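Local coordinates for putative ferritin-like diiron-carboxylate protein TM1526 (Thermotoga maritima, PDB 1VJX) that is of unknown function but, as a rubrerythrin-like member of the ferritin superfamily, probably binds metal, perhaps a diiron centre, and may act as an oxidoreductase, at residues Glu60-Met65 and Ile117-Leu122; Asp67-Asp72 and Leu126-Ala131; Asp106-Val111 and Arg147-Met152. All coordinates share one frame; numbering follows the deposited sequence.

Contact 1. Residues Glu60-Met65 and Ile117-Leu122; sequences EIFRKM and ILYYEL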
loop_
_atom_site.group_PDB
_atom_site.type_symbol
_atom_site.label_atom_id
_atom_site.label_comp_id
_atom_site.label_asym_id
_atom_site.label_seq_id
_atom_site.Cartn_x
_atom_site.Cartn_y
_atom_site.Cartn_z
ATOM N N GLU A 60 -2.134 7.786 7.422
ATOM C CA GLU A 60 -2.109 8.997 8.251
ATOM C C GLU A 60 -0.887 9.854 7.927
ATOM O O GLU A 60 -0.905 11.053 8.099
ATOM C CB GLU A 60 -2.065 8.634 9.742
ATOM C CG GLU A 60 -3.381 8.170 10.360
ATOM C CD GLU A 60 -3.258 7.626 11.811
ATOM O OE1 GLU A 60 -2.115 7.510 12.375
ATOM O OE2 GLU A 60 -4.327 7.283 12.400
ATOM N N ILE A 61 0.200 9.227 7.488
ATOM C CA ILE A 61 1.429 9.974 7.203
ATOM C C ILE A 61 1.287 10.650 5.856
ATOM O O ILE A 61 1.601 11.836 5.716
ATOM C CB ILE A 61 2.666 9.056 7.285
ATOM C CG1 ILE A 61 2.995 8.793 8.751
ATOM C CG2 ILE A 61 3.872 9.656 6.518
ATOM C CD1 ILE A 61 3.884 7.626 8.947
ATOM N N PHE A 62 0.828 9.866 4.874
ATOM C CA PHE A 62 0.506 10.386 3.548
ATOM C C PHE A 62 -0.585 11.491 3.563
ATOM O O PHE A 62 -0.534 12.403 2.750
ATOM C CB PHE A 62 0.068 9.249 2.611
ATOM C CG PHE A 62 1.175 8.392 2.122
ATOM C CD1 PHE A 62 2.452 8.903 1.892
ATOM C CD2 PHE A 62 0.926 7.039 1.835
ATOM C CE1 PHE A 62 3.472 8.064 1.425
ATOM C CE2 PHE A 62 1.911 6.208 1.359
ATOM C CZ PHE A 62 3.202 6.696 1.160
ATOM N N ARG A 63 -1.581 11.386 4.431
ATOM C CA ARG A 63 -2.633 12.451 4.490
ATOM C C ARG A 63 -1.995 13.747 5.025
ATOM O O ARG A 63 -2.173 14.811 4.465
ATOM C CB ARG A 63 -3.806 12.091 5.402
ATOM C CG ARG A 63 -4.724 10.993 4.894
ATOM C CD ARG A 63 -6.140 11.004 5.555
ATOM N NE ARG A 63 -6.098 10.401 6.882
ATOM C CZ ARG A 63 -6.210 9.091 7.123
ATOM N NH1 ARG A 63 -6.434 8.237 6.138
ATOM N NH2 ARG A 63 -6.128 8.628 8.364
ATOM N N LYS A 64 -1.232 13.646 6.103
ATOM C CA LYS A 64 -0.574 14.815 6.672
ATOM C C LYS A 64 0.308 15.465 5.608
ATOM O O LYS A 64 0.430 16.666 5.526
ATOM C CB LYS A 64 0.261 14.377 7.872
ATOM C CG LYS A 64 0.617 15.471 8.835
ATOM C CD LYS A 64 1.796 15.028 9.750
ATOM C CE LYS A 64 2.214 16.144 10.713
ATOM N NZ LYS A 64 2.328 15.608 12.112
HETATM N N MSE A 65 0.916 14.631 4.790
HETATM C CA MSE A 65 1.921 15.074 3.811
HETATM C C MSE A 65 1.248 15.867 2.707
HETATM O O MSE A 65 1.712 16.972 2.350
HETATM C CB MSE A 65 2.656 13.883 3.229
HETATM C CG MSE A 65 3.721 14.278 2.283
HETATM SE SE MSE A 65 4.932 12.770 1.733
HETATM C CE MSE A 65 5.883 12.216 3.501
ATOM N N ILE A 117 5.665 0.063 -6.402
ATOM C CA ILE A 117 6.092 0.820 -7.570
ATOM C C ILE A 117 5.601 2.234 -7.432
ATOM O O ILE A 117 6.337 3.199 -7.657
ATOM C CB ILE A 117 5.562 0.199 -8.888
ATOM C CG1 ILE A 117 6.155 -1.179 -9.096
ATOM C CG2 ILE A 117 5.885 1.090 -10.096
ATOM C CD1 ILE A 117 5.966 -1.775 -10.457
ATOM N N LEU A 118 4.342 2.368 -7.022
ATOM C CA LEU A 118 3.742 3.696 -6.915
ATOM C C LEU A 118 4.401 4.554 -5.829
ATOM O O LEU A 118 4.586 5.770 -5.986
ATOM C CB LEU A 118 2.251 3.633 -6.687
ATOM C CG LEU A 118 1.767 5.091 -6.381
ATOM C CD1 LEU A 118 1.249 5.799 -7.622
ATOM C CD2 LEU A 118 0.809 5.109 -5.283
ATOM N N TYR A 119 4.681 3.971 -4.685
ATOM C CA TYR A 119 5.355 4.766 -3.672
ATOM C C TYR A 119 6.770 5.155 -4.107
ATOM O O TYR A 119 7.224 6.206 -3.696
ATOM C CB TYR A 119 5.435 4.058 -2.312
ATOM C CG TYR A 119 4.123 3.491 -1.811
ATOM C CD1 TYR A 119 2.951 4.221 -1.881
ATOM C CD2 TYR A 119 4.074 2.185 -1.280
ATOM C CE1 TYR A 119 1.744 3.697 -1.445
ATOM C CE2 TYR A 119 2.869 1.645 -0.858
ATOM C CZ TYR A 119 1.710 2.420 -0.935
ATOM O OH TYR A 119 0.532 1.882 -0.516
ATOM N N TYR A 120 7.479 4.304 -4.872
ATOM C CA TYR A 120 8.744 4.706 -5.444
ATOM C C TYR A 120 8.543 5.931 -6.382
ATOM O O TYR A 120 9.291 6.889 -6.333
ATOM C CB TYR A 120 9.449 3.540 -6.170
ATOM C CG TYR A 120 10.326 2.652 -5.273
ATOM C CD1 TYR A 120 11.408 3.183 -4.567
ATOM C CD2 TYR A 120 10.097 1.276 -5.157
ATOM C CE1 TYR A 120 12.236 2.370 -3.742
ATOM C CE2 TYR A 120 10.946 0.435 -4.312
ATOM C CZ TYR A 120 11.996 1.005 -3.612
ATOM O OH TYR A 120 12.824 0.238 -2.798
ATOM N N GLU A 121 7.482 5.903 -7.186
ATOM C CA GLU A 121 7.211 6.968 -8.138
ATOM C C GLU A 121 7.067 8.269 -7.427
ATOM O O GLU A 121 7.683 9.248 -7.834
ATOM C CB GLU A 121 5.997 6.637 -9.008
ATOM C CG GLU A 121 6.364 5.577 -10.059
ATOM C CD GLU A 121 5.179 4.975 -10.815
ATOM O OE1 GLU A 121 4.055 4.967 -10.276
ATOM O OE2 GLU A 121 5.379 4.508 -11.964
ATOM N N LEU A 122 6.289 8.237 -6.343
ATOM C CA LEU A 122 6.017 9.366 -5.461
ATOM C C LEU A 122 7.276 9.951 -4.832
ATOM O O LEU A 122 7.480 11.182 -4.816
ATOM C CB LEU A 122 5.090 8.927 -4.308
ATOM C CG LEU A 122 4.940 9.969 -3.170
ATOM C CD1 LEU A 122 4.390 11.310 -3.717
ATOM C CD2 LEU A 122 4.089 9.461 -2.002
#
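F62 reaches out of helix 43-68 with the far end of its ring and meets two side chains of helix 101-125, Y119 and L122. The helices stand well apart here, 10.4 Å between CA of F62 and CA of Y119, and the three side chains bridge that distance. F62 has CG anti to its carbonyl carbon (chi1 -75°), which carries the ring across the gap with CE1, CZ and CE2 leading. CE2 of F62 lies 3.8 Å from CE1 of Y119, while CZ of F62 is 3.9 Å from CD1 of Y119. The two side chains cross at about a right angle, yet their ring planes are only 35° apart, with centroids 5.5 Å from each other: an oblique aromatic pair. On another corner of the phenyl ring, CE1 of F62 meets the methyl CD2 of L122 at 3.8 Å, the leucine sliding past in the opposite direction. No hydrogen bond crosses the contact, and all three residues are buried. An alanine in place of F62 would remove the ring that spans the helices and is likely to leave Y119 and L122 without the partner that residues 60-65 give them. Helix 15-36 closes in as well, I23 touching F62 and L25 touching Y119. Such apolar packing, with aromatic and aliphatic side chains meeting between helices, is typical of the interior of a ferritin-like four-helix bundle.

Contact 2. Residues Asp67-Asp72 and Leu126-Ala131; sequences DQENWD and LVNSDA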
loop_
_atom_site.group_PDB
_atom_site.type_symbol
_atom_site.label_atom_id
_atom_site.label_comp_id
_atom_site.label_asym_id
_atom_site.label_seq_id
_atom_site.Cartn_x
_atom_site.Cartn_y
_atom_site.Cartn_z
ATOM N N ASP A 67 -1.430 17.497 2.858
ATOM C CA ASP A 67 -1.835 18.743 3.468
ATOM C C ASP A 67 -0.690 19.739 3.686
ATOM O O ASP A 67 -0.837 20.916 3.484
ATOM C CB ASP A 67 -2.453 18.455 4.821
ATOM C CG ASP A 67 -3.188 19.637 5.358
ATOM O OD1 ASP A 67 -3.754 20.400 4.503
ATOM O OD2 ASP A 67 -3.241 19.866 6.596
ATOM N N GLN A 68 0.467 19.247 4.106
ATOM C CA GLN A 68 1.528 20.137 4.592
ATOM C C GLN A 68 2.687 20.357 3.599
ATOM O O GLN A 68 3.420 21.318 3.743
ATOM C CB GLN A 68 2.037 19.591 5.938
ATOM C CG GLN A 68 1.088 19.977 7.138
ATOM C CD GLN A 68 1.457 19.214 8.427
ATOM O OE1 GLN A 68 2.404 18.404 8.424
ATOM N NE2 GLN A 68 0.714 19.475 9.523
ATOM N N GLU A 69 2.855 19.483 2.601
ATOM C CA GLU A 69 3.885 19.732 1.582
ATOM C C GLU A 69 3.646 21.045 0.801
ATOM O O GLU A 69 2.502 21.428 0.534
ATOM C CB GLU A 69 4.030 18.552 0.621
ATOM C CG GLU A 69 4.859 17.380 1.160
ATOM C CD GLU A 69 6.128 17.803 1.868
ATOM O OE1 GLU A 69 7.101 18.122 1.197
ATOM O OE2 GLU A 69 6.161 17.792 3.109
ATOM N N ASN A 70 4.707 21.746 0.432
ATOM C CA ASN A 70 4.519 23.057 -0.222
ATOM C C ASN A 70 3.785 22.915 -1.606
ATOM O O ASN A 70 4.007 21.965 -2.361
ATOM C CB ASN A 70 5.869 23.836 -0.243
ATOM C CG ASN A 70 6.206 24.442 -1.603
ATOM O OD1 ASN A 70 6.672 23.728 -2.494
ATOM N ND2 ASN A 70 6.007 25.764 -1.756
ATOM N N TRP A 71 2.876 23.830 -1.891
ATOM C CA TRP A 71 2.000 23.770 -3.071
ATOM C C TRP A 71 2.763 23.598 -4.389
ATOM O O TRP A 71 2.388 22.827 -5.261
ATOM C CB TRP A 71 1.129 25.038 -3.091
ATOM C CG TRP A 71 0.378 25.236 -4.333
ATOM C CD1 TRP A 71 0.504 26.272 -5.216
ATOM C CD2 TRP A 71 -0.648 24.387 -4.857
ATOM N NE1 TRP A 71 -0.391 26.117 -6.250
ATOM C CE2 TRP A 71 -1.099 24.963 -6.060
ATOM C CE3 TRP A 71 -1.248 23.206 -4.418
ATOM C CZ2 TRP A 71 -2.101 24.396 -6.822
ATOM C CZ3 TRP A 71 -2.225 22.639 -5.185
ATOM C CH2 TRP A 71 -2.649 23.231 -6.368
ATOM N N ASP A 72 3.880 24.287 -4.498
ATOM C CA ASP A 72 4.736 24.178 -5.659
ATOM C C ASP A 72 5.359 22.821 -5.882
ATOM O O ASP A 72 5.533 22.403 -7.032
ATOM C CB ASP A 72 5.843 25.198 -5.536
ATOM C CG ASP A 72 5.352 26.594 -5.717
ATOM O OD1 ASP A 72 4.260 26.838 -6.320
ATOM O OD2 ASP A 72 6.017 27.521 -5.264
ATOM N N LEU A 126 8.941 13.936 -5.092
ATOM C CA LEU A 126 9.159 14.811 -3.980
ATOM C C LEU A 126 10.542 15.428 -4.127
ATOM O O LEU A 126 11.484 14.793 -4.625
ATOM C CB LEU A 126 8.981 14.084 -2.660
ATOM C CG LEU A 126 7.562 13.575 -2.366
ATOM C CD1 LEU A 126 7.611 12.464 -1.255
ATOM C CD2 LEU A 126 6.678 14.679 -1.948
ATOM N N VAL A 127 10.615 16.697 -3.732
ATOM C CA VAL A 127 11.790 17.544 -3.863
ATOM C C VAL A 127 12.342 17.859 -2.476
ATOM O O VAL A 127 13.549 18.003 -2.294
ATOM C CB VAL A 127 11.402 18.865 -4.615
ATOM C CG1 VAL A 127 12.128 20.097 -4.038
ATOM C CG2 VAL A 127 11.665 18.722 -6.119
ATOM N N ASN A 128 11.450 17.965 -1.503
ATOM C CA ASN A 128 11.820 18.177 -0.122
ATOM C C ASN A 128 12.448 16.863 0.402
ATOM O O ASN A 128 11.868 15.785 0.237
ATOM C CB ASN A 128 10.588 18.617 0.678
ATOM C CG ASN A 128 10.759 18.402 2.152
ATOM O OD1 ASN A 128 11.814 17.904 2.574
ATOM N ND2 ASN A 128 9.737 18.763 2.964
ATOM N N SER A 129 13.640 16.962 0.994
ATOM C CA SER A 129 14.433 15.798 1.391
ATOM C C SER A 129 13.897 15.094 2.644
ATOM O O SER A 129 14.186 13.905 2.854
ATOM C CB SER A 129 15.911 16.188 1.593
ATOM O OG SER A 129 16.237 16.522 2.952
ATOM N N ASP A 130 13.150 15.824 3.477
ATOM C CA ASP A 130 12.417 15.241 4.623
ATOM C C ASP A 130 11.234 14.366 4.179
ATOM O O ASP A 130 11.065 13.233 4.690
ATOM C CB ASP A 130 11.881 16.339 5.554
ATOM C CG ASP A 130 12.808 16.669 6.721
ATOM O OD1 ASP A 130 13.975 16.130 6.868
ATOM O OD2 ASP A 130 12.405 17.524 7.551
ATOM N N ALA A 131 10.408 14.920 3.286
ATOM C CA ALA A 131 9.352 14.168 2.617
ATOM C C ALA A 131 9.912 12.884 1.994
ATOM O O ALA A 131 9.383 11.809 2.234
ATOM C CB ALA A 131 8.645 14.995 1.547
#
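The carboxylate of E69 and the side-chain amide of N128 meet at a slant, their planes 42° apart and their side chains crossing at about a right angle. The methyl CB of A131 lies over one face of the E69 carboxylate, displaced toward OE1, while ND2 of N128 comes to OE1. That oxygen makes the closest approach of the contact, both to the amide nitrogen and to the methyl. ND2 of N128 donates to OE1 of E69 across 3.2 Å, a weak bond because the N-H points well off the acceptor, at 130°. The same OE1 of E69 rests 3.5 Å from CB of A131, so the carboxylate is set against both the amide and the first turn of helix 129-156. A bend at the second torsion of E69 curls the carboxylate round instead of letting it run straight on from the backbone.

The other end of the amide serves the backbone. N128 is the N-cap of helix 129-156: its OD1 accepts from N of D130 at 2.6 Å, with that donor tilted 29° from the carbonyl plane, and more weakly from N of A131 at 3.4 Å. With its CG anti to the backbone N, N128 turns OD1 back over the helix start while ND2 faces E69. E69 itself is where the chain leaves helix 43-68. E73 comes close from helix 71-74, receiving the backbone N-H groups of V127 and N128 on its OE2, while its OE1 lies near OE1 of E69.

Two like charges gathered at a helix N-terminus would be expected to be eased by the backbone N-H groups and the helix dipole at that end. N128 thus does double duty, its oxygen capping the helix and its nitrogen offering E69 a weak, bent bond.

Contact 3. Residues Asp106-Val111 and Arg147-Met152; sequences DIAISV and RKLLEM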
loop_
_atom_site.group_PDB
_atom_site.type_symbol
_atom_site.label_atom_id
_atom_site.label_comp_id
_atom_site.label_asym_id
_atom_site.label_seq_id
_atom_site.Cartn_x
_atom_site.Cartn_y
_atom_site.Cartn_z
ATOM N N ASP A 106 -1.856 -14.578 -2.864
ATOM C CA ASP A 106 -1.493 -14.276 -4.243
ATOM C C ASP A 106 -1.956 -12.895 -4.594
ATOM O O ASP A 106 -1.246 -12.135 -5.216
ATOM C CB ASP A 106 -2.090 -15.309 -5.221
ATOM C CG ASP A 106 -1.281 -16.629 -5.260
ATOM O OD1 ASP A 106 -0.099 -16.621 -4.871
ATOM O OD2 ASP A 106 -1.764 -17.726 -5.642
ATOM N N ILE A 107 -3.171 -12.582 -4.179
ATOM C CA ILE A 107 -3.756 -11.258 -4.421
ATOM C C ILE A 107 -2.981 -10.158 -3.655
ATOM O O ILE A 107 -2.625 -9.141 -4.223
ATOM C CB ILE A 107 -5.263 -11.274 -4.062
ATOM C CG1 ILE A 107 -6.016 -12.235 -5.004
ATOM C CG2 ILE A 107 -5.844 -9.865 -4.153
ATOM C CD1 ILE A 107 -7.400 -12.674 -4.498
ATOM N N ALA A 108 -2.705 -10.414 -2.382
ATOM C CA ALA A 108 -1.989 -9.485 -1.523
ATOM C C ALA A 108 -0.657 -9.155 -2.103
ATOM O O ALA A 108 -0.236 -8.032 -2.065
ATOM C CB ALA A 108 -1.780 -10.088 -0.155
ATOM N N ILE A 109 0.035 -10.180 -2.592
ATOM C CA ILE A 109 1.409 -10.029 -3.066
ATOM C C ILE A 109 1.393 -9.187 -4.325
ATOM O O ILE A 109 2.223 -8.300 -4.505
ATOM C CB ILE A 109 2.037 -11.394 -3.276
ATOM C CG1 ILE A 109 2.389 -11.989 -1.904
ATOM C CG2 ILE A 109 3.274 -11.294 -4.153
ATOM C CD1 ILE A 109 2.633 -13.477 -1.897
ATOM N N SER A 110 0.405 -9.439 -5.164
ATOM C CA SER A 110 0.330 -8.780 -6.451
ATOM C C SER A 110 -0.018 -7.307 -6.325
ATOM O O SER A 110 0.593 -6.509 -7.008
ATOM C CB SER A 110 -0.665 -9.506 -7.374
ATOM O OG SER A 110 -0.927 -8.709 -8.510
ATOM N N VAL A 111 -0.976 -6.947 -5.459
ATOM C CA VAL A 111 -1.296 -5.541 -5.259
ATOM C C VAL A 111 -0.232 -4.821 -4.434
ATOM O O VAL A 111 -0.010 -3.629 -4.626
ATOM C CB VAL A 111 -2.717 -5.254 -4.648
ATOM C CG1 VAL A 111 -3.819 -6.034 -5.375
ATOM C CG2 VAL A 111 -2.743 -5.552 -3.196
ATOM N N ARG A 147 7.841 -9.187 2.079
ATOM C CA ARG A 147 8.657 -10.310 2.521
ATOM C C ARG A 147 7.852 -11.250 3.421
ATOM O O ARG A 147 7.995 -12.492 3.338
ATOM C CB ARG A 147 9.854 -9.776 3.289
ATOM C CG ARG A 147 10.768 -10.828 3.890
ATOM C CD ARG A 147 11.453 -10.321 5.136
ATOM N NE ARG A 147 10.484 -10.194 6.241
ATOM C CZ ARG A 147 10.103 -11.215 7.011
ATOM N NH1 ARG A 147 10.577 -12.430 6.783
ATOM N NH2 ARG A 147 9.240 -11.030 8.000
ATOM N N LYS A 148 7.017 -10.665 4.289
ATOM C CA LYS A 148 6.189 -11.459 5.204
ATOM C C LYS A 148 5.146 -12.228 4.443
ATOM O O LYS A 148 4.945 -13.414 4.697
ATOM C CB LYS A 148 5.523 -10.586 6.262
ATOM C CG LYS A 148 4.683 -11.365 7.266
ATOM C CD LYS A 148 5.532 -12.194 8.196
ATOM C CE LYS A 148 4.770 -13.253 8.932
ATOM N NZ LYS A 148 5.767 -14.133 9.657
ATOM N N LEU A 149 4.500 -11.567 3.485
ATOM C CA LEU A 149 3.568 -12.244 2.583
ATOM C C LEU A 149 4.212 -13.414 1.803
ATOM O O LEU A 149 3.614 -14.464 1.642
ATOM C CB LEU A 149 2.933 -11.232 1.613
ATOM C CG LEU A 149 2.069 -10.097 2.193
ATOM C CD1 LEU A 149 1.592 -9.146 1.116
ATOM C CD2 LEU A 149 0.865 -10.627 2.935
ATOM N N LEU A 150 5.434 -13.246 1.328
ATOM C CA LEU A 150 6.114 -14.313 0.592
ATOM C C LEU A 150 6.555 -15.460 1.528
ATOM O O LEU A 150 6.564 -16.645 1.135
ATOM C CB LEU A 150 7.300 -13.728 -0.182
ATOM C CG LEU A 150 6.918 -12.761 -1.317
ATOM C CD1 LEU A 150 8.113 -11.903 -1.772
ATOM C CD2 LEU A 150 6.323 -13.547 -2.523
ATOM N N GLU A 151 6.911 -15.093 2.759
ATOM C CA GLU A 151 7.238 -16.049 3.822
ATOM C C GLU A 151 6.022 -16.936 4.168
ATOM O O GLU A 151 6.142 -18.140 4.248
ATOM C CB GLU A 151 7.762 -15.289 5.060
ATOM C CG GLU A 151 8.050 -16.135 6.297
ATOM C CD GLU A 151 8.809 -15.355 7.371
ATOM O OE1 GLU A 151 8.168 -14.666 8.200
ATOM O OE2 GLU A 151 10.063 -15.419 7.386
HETATM N N MSE A 152 4.863 -16.321 4.355
HETATM C CA MSE A 152 3.612 -17.040 4.568
HETATM C C MSE A 152 3.240 -17.915 3.369
HETATM O O MSE A 152 2.841 -19.064 3.544
HETATM C CB MSE A 152 2.478 -16.062 4.885
HETATM C CG MSE A 152 2.586 -15.401 6.242
HETATM SE SE MSE A 152 1.267 -13.970 6.482
HETATM C CE MSE A 152 -0.363 -15.019 6.820
#
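I109 of helix 101-125 lies along L149 of helix 129-156, the two side chains sliding past each other in opposite directions. From CB of I109 the chain divides. CG1, anti to the carbonyl carbon (chi1 -75°), comes to 3.6 Å from CB of L149. Its continuation CD1 extends over the backbone of the partner helix, 3.8 Å from the carbonyl O of L149, and ends 3.7 Å from the methyl CD2 of L150. The shorter branch, CG2 of I109, approaches that same L150 methyl more loosely, at 4.1 Å. Next to I109, CD1 of L149 packs on CB of A108 at 3.7 Å, where the small alanine lets the leucine tip come near the helix backbone. Apart from L150, which is exposed at the margin, the residues that touch are buried, and the side chains that meet are all apolar.

The axes of segments 106-111 and 147-152 approach to 9.7 Å and run roughly antiparallel, at 153°. Helix 15-36 covers part of this seam, F32 lying on A108 and Y33 on L149, while a salt bridge from D106 to K153 ties the same two helices together beside it. Helix 43-68 packs against helix 129-156 through F48 and M152.

In the fold
The three contacts draw on the long helices of one compact, all-helical chain. Contact 1 joins helices 43-68 and 101-125, contact 3 joins 101-125 and 129-156, and contact 2 brings the end of 43-68 to the start of 129-156. In chain order come 60-65, 67-72, 106-111, 117-122, 126-131 and 147-152, so each contact's span overlaps the others without enclosing them. Contacts 1 and 2 are neighbours, centres about 11 Å apart, touching where M65 packs on L126 and A131. Contact 3 lies across the chain's centre, its own centre about 20 Å from that of contact 1 and about 31 Å from that of contact 2. Helices 101-125 and 129-156 are thus each engaged in both halves of the bundle.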